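PDB 2PY6: methyltransferase FkbM from Methylobacillus flagellatus KT, which probably transfers a methyl group to an acceptor molecule whose identity is not established. Local coordinates for residues A[36-41]-A[146-151]; A[46-51]-A[110-115]; A[285-290]-A[329-334]. All coordinates share one frame; numbering follows the deposited sequence.

Interaction 1. Residues A[36-41]-A[146-151]; sequences FGIPAN and AVRAFG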
loop_
_atom_site.group_PDB
_atom_site.type_symbol
_atom_site.label_atom_id
_atom_site.label_comp_id
_atom_site.label_asym_id
_atom_site.label_seq_id
_atom_site.Cartn_x
_atom_site.Cartn_y
_atom_site.Cartn_z
ATOM N N PHE A 36 13.448 40.129 -7.947
ATOM C CA PHE A 36 14.652 39.466 -7.498
ATOM C C PHE A 36 14.307 38.046 -7.158
ATOM O O PHE A 36 13.297 37.785 -6.494
ATOM C CB PHE A 36 15.243 40.108 -6.243
ATOM C CG PHE A 36 16.397 39.286 -5.646
ATOM C CD1 PHE A 36 17.643 39.226 -6.288
ATOM C CD2 PHE A 36 16.237 38.586 -4.471
ATOM C CE1 PHE A 36 18.684 38.498 -5.769
ATOM C CE2 PHE A 36 17.265 37.875 -3.938
ATOM C CZ PHE A 36 18.506 37.812 -4.587
ATOM N N GLY A 37 15.119 37.111 -7.598
ATOM C CA GLY A 37 14.841 35.709 -7.276
ATOM C C GLY A 37 13.947 34.990 -8.287
ATOM O O GLY A 37 13.717 33.763 -8.154
ATOM N N ILE A 38 13.420 35.724 -9.275
ATOM C CA ILE A 38 12.595 35.124 -10.301
ATOM C C ILE A 38 13.493 34.783 -11.521
ATOM O O ILE A 38 14.274 35.604 -11.958
ATOM C CB ILE A 38 11.419 36.049 -10.697
ATOM C CG1 ILE A 38 10.613 36.436 -9.445
ATOM C CG2 ILE A 38 10.535 35.393 -11.758
ATOM C CD1 ILE A 38 10.116 35.237 -8.603
ATOM N N PRO A 39 13.410 33.541 -12.039
ATOM C CA PRO A 39 14.238 33.193 -13.212
ATOM C C PRO A 39 14.023 34.128 -14.395
ATOM O O PRO A 39 12.889 34.452 -14.717
ATOM C CB PRO A 39 13.796 31.772 -13.552
ATOM C CG PRO A 39 13.217 31.249 -12.287
ATOM C CD PRO A 39 12.586 32.409 -11.600
ATOM N N ALA A 40 15.125 34.568 -15.001
ATOM C CA ALA A 40 15.118 35.533 -16.107
ATOM C C ALA A 40 14.155 35.186 -17.241
ATOM O O ALA A 40 13.490 36.058 -17.772
ATOM C CB ALA A 40 16.543 35.669 -16.683
ATOM N N ASN A 41 14.095 33.910 -17.618
ATOM C CA ASN A 41 13.245 33.491 -18.723
ATOM C C ASN A 41 11.765 33.637 -18.390
ATOM O O ASN A 41 10.949 33.932 -19.285
ATOM C CB ASN A 41 13.606 32.077 -19.220
ATOM C CG ASN A 41 13.505 30.998 -18.143
ATOM O OD1 ASN A 41 13.343 31.273 -16.942
ATOM N ND2 ASN A 41 13.623 29.740 -18.581
ATOM N N ALA A 146 6.455 31.694 -7.783
ATOM C CA ALA A 146 5.166 32.023 -8.389
ATOM C C ALA A 146 4.490 33.188 -7.638
ATOM O O ALA A 146 4.018 34.143 -8.263
ATOM C CB ALA A 146 4.233 30.818 -8.370
ATOM N N VAL A 147 4.418 33.083 -6.302
ATOM C CA VAL A 147 3.789 34.127 -5.468
ATOM C C VAL A 147 4.414 35.505 -5.740
ATOM O O VAL A 147 3.704 36.475 -5.916
ATOM C CB VAL A 147 3.823 33.778 -3.982
ATOM C CG1 VAL A 147 3.368 34.957 -3.115
ATOM C CG2 VAL A 147 2.942 32.562 -3.710
ATOM N N ARG A 148 5.741 35.561 -5.835
ATOM C CA ARG A 148 6.440 36.798 -6.073
ATOM C C ARG A 148 6.331 37.291 -7.504
ATOM O O ARG A 148 6.141 38.479 -7.728
ATOM C CB ARG A 148 7.917 36.645 -5.682
ATOM C CG ARG A 148 8.766 37.937 -5.893
ATOM C CD ARG A 148 10.178 37.724 -5.345
ATOM N NE ARG A 148 10.177 37.658 -3.892
ATOM C CZ ARG A 148 11.252 37.378 -3.164
ATOM N NH1 ARG A 148 12.416 37.183 -3.753
ATOM N NH2 ARG A 148 11.173 37.350 -1.837
ATOM N N ALA A 149 6.441 36.382 -8.473
ATOM C CA ALA A 149 6.459 36.757 -9.893
ATOM C C ALA A 149 5.136 37.270 -10.418
ATOM O O ALA A 149 5.112 38.070 -11.330
ATOM C CB ALA A 149 6.948 35.588 -10.759
ATOM N N PHE A 150 4.044 36.777 -9.844
ATOM C CA PHE A 150 2.695 37.160 -10.230
ATOM C C PHE A 150 2.038 38.146 -9.282
ATOM O O PHE A 150 0.882 38.439 -9.461
ATOM C CB PHE A 150 1.836 35.890 -10.389
ATOM C CG PHE A 150 2.220 35.064 -11.594
ATOM C CD1 PHE A 150 2.034 35.573 -12.864
ATOM C CD2 PHE A 150 2.805 33.813 -11.452
ATOM C CE1 PHE A 150 2.393 34.850 -13.979
ATOM C CE2 PHE A 150 3.190 33.091 -12.562
ATOM C CZ PHE A 150 2.981 33.609 -13.824
ATOM N N GLY A 151 2.785 38.662 -8.306
ATOM C CA GLY A 151 2.308 39.649 -7.346
ATOM C C GLY A 151 1.121 39.177 -6.525
ATOM O O GLY A 151 0.117 39.889 -6.412
#
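Ile38 and Ala149 form the tightly packed half of this contact. CG2 of Ile38 lies 3.7 Å from CB of Ala149, and CD1, at the end of the other branch, lies 3.8 Å from that same methyl, so the fork of the isoleucine straddles it. CD1 of Ile38 also lies 3.9 Å from CB of Arg148 and covers the base of the arginine chain. All three residues are buried; Leu141 also packs on Ile38, and Ile46 on Ala149.

Towards Phe36 the packing thins and a polar bond takes over. Arg148 leaves its helix extended, CG anti to the backbone N (chi1 -180°), and bends only at chi3, which carries NH1 to within 2.9 Å of the carbonyl O of Phe36. This hydrogen bond is fairly straight, 156° at the hydrogen. The oxygen meets the edge of the guanidinium near its plane, whereas NH1 comes from above the carbonyl plane. NH1 also bonds Leu198 O, and NE makes a salt bridge with Asp162, so several partners fix the rotation of the buried group. The partly exposed Phe36 ring touches more loosely, CD2 4.1 Å from NH1 of Arg148, and leans on Ala26 and Leu30 of helix 19-32. Between the two halves, a CB at Gly37 would probably crowd NH1 of Arg148 and the preceding carbonyl, in keeping with glycine at this positive phi.

The contact seats the lead-in to helix 40-49 against the end of helix 143-149, beside edge strand 140-142, as in a layered alpha/beta fold of Rossmann-like type.

Interaction 2. Residues A[46-51]-A[110-115]; sequences IARRGN and HDRDLV
Arg48 and Arg49, successive residues at the end of a helix, take the two carboxylate oxygens of Asp113 one each. Arg48 crosses the aspartate at about a right angle, its guanidinium plane moderately inclined to the carboxylate. NE of Arg48 donates to OD1 of Asp113 over 2.7 Å, on the syn lone pair. The bond is bent, 131° at the hydrogen, because OD1 is tilted out of the guanidinium plane. Arg49 is turned quite differently: its guanidinium stands nearly perpendicular to the carboxylate, 85° between planes. NE of Arg49 reaches OD2 of Asp113 over 3.1 Å, with the oxygen at the guanidinium edge and almost exactly in its plane. CG of Arg49, beside its own backbone N, rests 3.3 Å from OD2 of Asp113. A water accepts from NH2 of Arg49 at 3.3 Å and also lies against OD2 of Asp113.

This salt-bridge network ties the C-terminal end of helix 40-49 to the loop leading into strand 114-118, which runs between 54-58 and the outermost strand 140-142 of a Rossmann-like sheet; a cis peptide bond precedes Asp113 in that loop. An alanine in place of Asp113 would probably leave Arg48 and Arg49 without the charge that draws them together, their guanidinium groups set free to turn at the surface.

Arg112 approaches Arg48 from another side. CD of Arg112 lies over the centre of the Arg48 guanidinium face, 3.9 Å from CZ of Arg48, and the two chains cross at about a right angle. The like charges keep apart, NH2 of Arg48 being 5.3 Å from NE of Arg112. Both arginines also touch a crystal neighbour, which may influence their poses.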
loop_
_atom_site.group_PDB
_atom_site.type_symbol
_atom_site.label_atom_id
_atom_site.label_comp_id
_atom_site.label_asym_id
_atom_site.label_seq_id
_atom_site.Cartn_x
_atom_site.Cartn_y
_atom_site.Cartn_z
ATOM N N ILE A 46 6.578 37.076 -18.421
ATOM C CA ILE A 46 5.646 37.899 -17.637
ATOM C C ILE A 46 5.663 39.360 -18.136
ATOM O O ILE A 46 4.598 39.957 -18.284
ATOM C CB ILE A 46 5.880 37.785 -16.095
ATOM C CG1 ILE A 46 5.530 36.378 -15.607
ATOM C CG2 ILE A 46 5.011 38.776 -15.319
ATOM C CD1 ILE A 46 5.934 36.095 -14.153
ATOM N N ALA A 47 6.857 39.904 -18.432
ATOM C CA ALA A 47 6.995 41.249 -18.974
ATOM C C ALA A 47 6.315 41.386 -20.330
ATOM O O ALA A 47 5.742 42.417 -20.639
ATOM C CB ALA A 47 8.464 41.608 -19.132
ATOM N N ARG A 48 6.414 40.344 -21.143
ATOM C CA ARG A 48 5.862 40.344 -22.482
ATOM C C ARG A 48 4.353 40.155 -22.472
ATOM O O ARG A 48 3.645 40.857 -23.209
ATOM C CB ARG A 48 6.469 39.173 -23.264
ATOM C CG ARG A 48 6.500 39.309 -24.745
ATOM C CD ARG A 48 6.506 37.945 -25.450
ATOM N NE ARG A 48 7.261 36.876 -24.781
ATOM C CZ ARG A 48 8.575 36.657 -24.876
ATOM N NH1 ARG A 48 9.377 37.459 -25.560
ATOM N NH2 ARG A 48 9.107 35.625 -24.217
ATOM N N ARG A 49 3.862 39.204 -21.655
ATOM C CA ARG A 49 2.433 38.810 -21.657
ATOM C C ARG A 49 1.573 39.163 -20.455
ATOM O O ARG A 49 0.340 39.122 -20.552
ATOM C CB ARG A 49 2.296 37.307 -21.974
ATOM C CG ARG A 49 2.776 36.922 -23.376
ATOM C CD ARG A 49 1.930 37.625 -24.496
ATOM N NE ARG A 49 2.576 37.574 -25.816
ATOM C CZ ARG A 49 2.585 38.563 -26.715
ATOM N NH1 ARG A 49 2.003 39.743 -26.479
ATOM N NH2 ARG A 49 3.221 38.374 -27.872
ATOM N N GLY A 50 2.194 39.544 -19.347
ATOM C CA GLY A 50 1.442 39.900 -18.142
ATOM C C GLY A 50 0.485 38.803 -17.698
ATOM O O GLY A 50 0.909 37.655 -17.480
ATOM N N ASN A 51 -0.807 39.129 -17.594
ATOM C CA ASN A 51 -1.786 38.132 -17.129
ATOM C C ASN A 51 -2.392 37.236 -18.217
ATOM O O ASN A 51 -3.321 36.473 -17.947
ATOM C CB ASN A 51 -2.843 38.730 -16.173
ATOM C CG ASN A 51 -3.738 39.761 -16.822
ATOM O OD1 ASN A 51 -3.904 39.811 -18.042
ATOM N ND2 ASN A 51 -4.335 40.596 -15.987
ATOM N N HIS A 110 5.618 24.270 -28.373
ATOM C CA HIS A 110 4.865 25.115 -29.288
ATOM C C HIS A 110 4.288 26.418 -28.688
ATOM O O HIS A 110 3.565 27.110 -29.387
ATOM C CB HIS A 110 3.728 24.288 -29.919
ATOM C CG HIS A 110 4.185 23.011 -30.559
ATOM N ND1 HIS A 110 4.145 21.794 -29.911
ATOM C CD2 HIS A 110 4.669 22.756 -31.799
ATOM C CE1 HIS A 110 4.589 20.848 -30.721
ATOM N NE2 HIS A 110 4.920 21.406 -31.870
ATOM N N ASP A 111 4.598 26.760 -27.430
ATOM C CA ASP A 111 4.095 27.996 -26.799
ATOM C C ASP A 111 5.233 28.644 -26.011
ATOM O O ASP A 111 5.777 28.066 -25.051
ATOM C CB ASP A 111 2.893 27.700 -25.905
ATOM C CG ASP A 111 2.239 28.953 -25.335
ATOM O OD1 ASP A 111 2.756 30.078 -25.527
ATOM O OD2 ASP A 111 1.180 28.790 -24.683
ATOM N N ARG A 112 5.497 29.893 -26.368
ATOM C CA ARG A 112 6.708 30.632 -25.951
ATOM C C ARG A 112 7.184 30.939 -24.505
ATOM O O ARG A 112 8.279 30.434 -24.198
ATOM C CB ARG A 112 6.897 31.877 -26.865
ATOM C CG ARG A 112 8.104 32.754 -26.511
ATOM C CD ARG A 112 8.340 33.813 -27.570
ATOM N NE ARG A 112 8.677 33.212 -28.867
ATOM C CZ ARG A 112 9.881 32.732 -29.207
ATOM N NH1 ARG A 112 10.897 32.739 -28.349
ATOM N NH2 ARG A 112 10.080 32.212 -30.415
ATOM N N ASP A 113 6.521 31.606 -23.547
ATOM C CA ASP A 113 5.132 32.134 -23.368
ATOM C C ASP A 113 4.305 31.248 -22.382
ATOM O O ASP A 113 3.344 31.747 -21.732
ATOM C CB ASP A 113 4.377 32.607 -24.605
ATOM C CG ASP A 113 4.721 34.073 -24.976
ATOM O OD1 ASP A 113 5.832 34.557 -24.612
ATOM O OD2 ASP A 113 3.874 34.724 -25.636
ATOM N N LEU A 114 4.680 29.964 -22.295
ATOM C CA LEU A 114 4.063 28.994 -21.383
ATOM C C LEU A 114 5.065 28.731 -20.260
ATOM O O LEU A 114 6.204 28.315 -20.524
ATOM C CB LEU A 114 3.738 27.669 -22.084
ATOM C CG LEU A 114 3.078 26.583 -21.208
ATOM C CD1 LEU A 114 1.688 27.010 -20.735
ATOM C CD2 LEU A 114 3.011 25.259 -21.952
ATOM N N VAL A 115 4.631 28.979 -19.023
ATOM C CA VAL A 115 5.456 28.779 -17.835
ATOM C C VAL A 115 4.939 27.544 -17.070
ATOM O O VAL A 115 3.738 27.246 -17.089
ATOM C CB VAL A 115 5.406 30.023 -16.967
ATOM C CG1 VAL A 115 6.253 29.867 -15.727
ATOM C CG2 VAL A 115 5.877 31.254 -17.788
HETATM O O HOH W 1 5.115 35.738 -27.502
#

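Interaction 3. Residues A[285-290]-A[329-334]; sequences TVHGCG and DDIIDD. With EDO (1,2-ethanediol), chain D.
OG1 of Thr285 is gripped by two groups, NE2 of His287 at 2.8 Å and NH1 of Arg254, and so steadies the imidazole that Ile331 packs against. The other ring nitrogen is engaged too: ND1 of His287 donates to O2 of a bound 1,2-ethanediol, also over 2.8 Å, with 151° at the hydrogen. The diol oxygen meets the ring at its edge, near its plane. Held at both nitrogens in this crystal, the imidazole is probably restrained from flipping; the diol half of that hold probably comes from the crystallisation liquor.

Ile331 covers a face of the ring. The CG2 methyl of Ile331 makes a CH-pi contact, 3.7 Å from the centroid of the His287 ring and 19° off the ring normal, displaced towards the CG-ND1 bond. CG2 stands anti to the backbone N of Ile331 while CG1 lies beside that N (chi1 -65°), and this splits the two branches between two partners. CD1 of Ile331, ending the longer branch, lies 3.5 Å from SG of Cys289. That sulfur occupies the crowded position between its own backbone N and carbonyl carbon, from which it faces both the isoleucine and the diol, with C1 of 1,2-ethanediol 3.7 Å from SG of Cys289. Gly288, at the centre of an inverse gamma turn, links histidine and cysteine so that both side chains point to Ile331.

The sheet has the strand order 3-2-1-4-5-7-6 of class I methyltransferases, and 284-287 is its outermost strand on one side, hydrogen-bonded to 254-258. Helix 262-274 packs on Val286, whereas Ile331, ending helix 328-331, sits over His287 and is flanked by Ile258 of strand 254-258 and Arg326 of strand 322-326.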
loop_
_atom_site.group_PDB
_atom_site.type_symbol
_atom_site.label_atom_id
_atom_site.label_comp_id
_atom_site.label_asym_id
_atom_site.label_seq_id
_atom_site.Cartn_x
_atom_site.Cartn_y
_atom_site.Cartn_z
ATOM N N THR A 285 -2.312 15.785 32.474
ATOM C CA THR A 285 -3.671 16.329 32.334
ATOM C C THR A 285 -3.840 17.043 30.998
ATOM O O THR A 285 -2.895 17.603 30.423
ATOM C CB THR A 285 -4.070 17.298 33.446
ATOM O OG1 THR A 285 -3.057 18.290 33.582
ATOM C CG2 THR A 285 -4.289 16.560 34.771
ATOM N N VAL A 286 -5.066 17.029 30.517
ATOM C CA VAL A 286 -5.436 17.679 29.266
ATOM C C VAL A 286 -6.360 18.862 29.574
ATOM O O VAL A 286 -7.285 18.748 30.372
ATOM C CB VAL A 286 -6.130 16.700 28.318
ATOM C CG1 VAL A 286 -6.529 17.431 26.988
ATOM C CG2 VAL A 286 -5.224 15.467 28.061
ATOM N N HIS A 287 -6.064 20.005 28.950
ATOM C CA HIS A 287 -6.805 21.239 29.169
ATOM C C HIS A 287 -7.305 21.693 27.835
ATOM O O HIS A 287 -6.510 22.142 27.032
ATOM C CB HIS A 287 -5.883 22.276 29.821
ATOM C CG HIS A 287 -5.180 21.731 31.029
ATOM N ND1 HIS A 287 -5.675 21.872 32.300
ATOM C CD2 HIS A 287 -4.053 20.986 31.146
ATOM C CE1 HIS A 287 -4.879 21.252 33.150
ATOM N NE2 HIS A 287 -3.880 20.714 32.478
ATOM N N GLY A 288 -8.612 21.530 27.620
ATOM C CA GLY A 288 -9.312 21.866 26.369
ATOM C C GLY A 288 -9.599 23.348 26.224
ATOM O O GLY A 288 -10.722 23.786 26.284
ATOM N N CYS A 289 -8.540 24.113 26.034
ATOM C CA CYS A 289 -8.597 25.550 25.878
ATOM C C CYS A 289 -7.395 25.926 25.055
ATOM O O CYS A 289 -6.481 25.107 24.811
ATOM C CB CYS A 289 -8.513 26.286 27.244
ATOM S SG CYS A 289 -6.984 26.034 28.182
ATOM N N GLY A 290 -7.407 27.184 24.651
ATOM C CA GLY A 290 -6.288 27.793 23.986
ATOM C C GLY A 290 -5.480 28.584 24.998
ATOM O O GLY A 290 -5.986 28.985 26.044
ATOM N N ASP A 329 -0.143 30.508 33.137
ATOM C CA ASP A 329 0.062 30.717 34.559
ATOM C C ASP A 329 -1.179 30.324 35.374
ATOM O O ASP A 329 -1.062 29.923 36.508
ATOM C CB ASP A 329 0.382 32.193 34.870
ATOM C CG ASP A 329 1.768 32.627 34.424
ATOM O OD1 ASP A 329 2.668 31.784 34.317
ATOM O OD2 ASP A 329 1.967 33.845 34.226
ATOM N N ASP A 330 -2.366 30.470 34.813
ATOM C CA ASP A 330 -3.624 30.043 35.524
ATOM C C ASP A 330 -3.972 28.569 35.273
ATOM O O ASP A 330 -4.542 27.916 36.123
ATOM C CB ASP A 330 -4.817 30.947 35.187
ATOM C CG ASP A 330 -5.994 30.745 36.146
ATOM O OD1 ASP A 330 -5.792 30.795 37.380
ATOM O OD2 ASP A 330 -7.129 30.561 35.668
ATOM N N ILE A 331 -3.618 28.048 34.110
ATOM C CA ILE A 331 -3.924 26.641 33.743
ATOM C C ILE A 331 -3.139 25.641 34.586
ATOM O O ILE A 331 -3.690 24.633 35.053
ATOM C CB ILE A 331 -3.624 26.384 32.219
ATOM C CG1 ILE A 331 -4.559 27.207 31.328
ATOM C CG2 ILE A 331 -3.738 24.884 31.864
ATOM C CD1 ILE A 331 -4.133 27.307 29.833
ATOM N N ILE A 332 -1.844 25.907 34.742
ATOM C CA ILE A 332 -0.937 25.033 35.492
ATOM C C ILE A 332 -0.997 25.309 36.984
ATOM O O ILE A 332 -1.511 26.359 37.400
ATOM C CB ILE A 332 0.538 25.119 34.962
ATOM C CG1 ILE A 332 1.223 26.453 35.264
ATOM C CG2 ILE A 332 0.585 24.801 33.464
ATOM C CD1 ILE A 332 2.596 26.582 34.607
ATOM N N ASP A 333 -0.491 24.356 37.779
ATOM C CA ASP A 333 -0.538 24.450 39.232
ATOM C C ASP A 333 0.815 24.188 39.879
ATOM O O ASP A 333 0.876 23.831 41.038
ATOM C CB ASP A 333 -1.584 23.475 39.796
ATOM C CG ASP A 333 -1.331 22.028 39.361
ATOM O OD1 ASP A 333 -0.362 21.745 38.609
ATOM O OD2 ASP A 333 -2.107 21.165 39.793
ATOM N N ASP A 334 1.888 24.391 39.124
ATOM C CA ASP A 334 3.219 24.164 39.616
ATOM C C ASP A 334 4.170 24.876 38.666
ATOM O O ASP A 334 3.795 25.283 37.554
ATOM C CB ASP A 334 3.519 22.663 39.680
ATOM C CG ASP A 334 4.696 22.320 40.608
ATOM O OD1 ASP A 334 5.302 23.232 41.210
ATOM O OD2 ASP A 334 5.023 21.124 40.739
HETATM C C1 EDO D . -9.173 24.172 30.547
HETATM O O1 EDO D . -10.309 24.991 30.272
HETATM C C2 EDO D . -9.455 23.466 31.874
HETATM O O2 EDO D . -8.336 22.704 32.338
#

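Interactions 1 and 2 are neighbours in the N-terminal part of the chain, their centres about 13 Å apart. They share helix 40-49, entered at interaction 1 and left at interaction 2, and interaction 2 is nested in the loop that interaction 1 closes. They meet directly at CD1 of Ile46, which packs 3.5 Å from O of Ala149 and 3.8 Å from CE1 of Phe150. Interaction 3 lies across the chain's centre in the FkbM domain, its centre about 46 Å from that of interaction 1 and about 55 Å from that of interaction 2. A 1,2-ethanediol molecule lies at interaction 3, and a bound 1,2-ethanediol also lies about 4 Å from the Arg148 side chain at interaction 1.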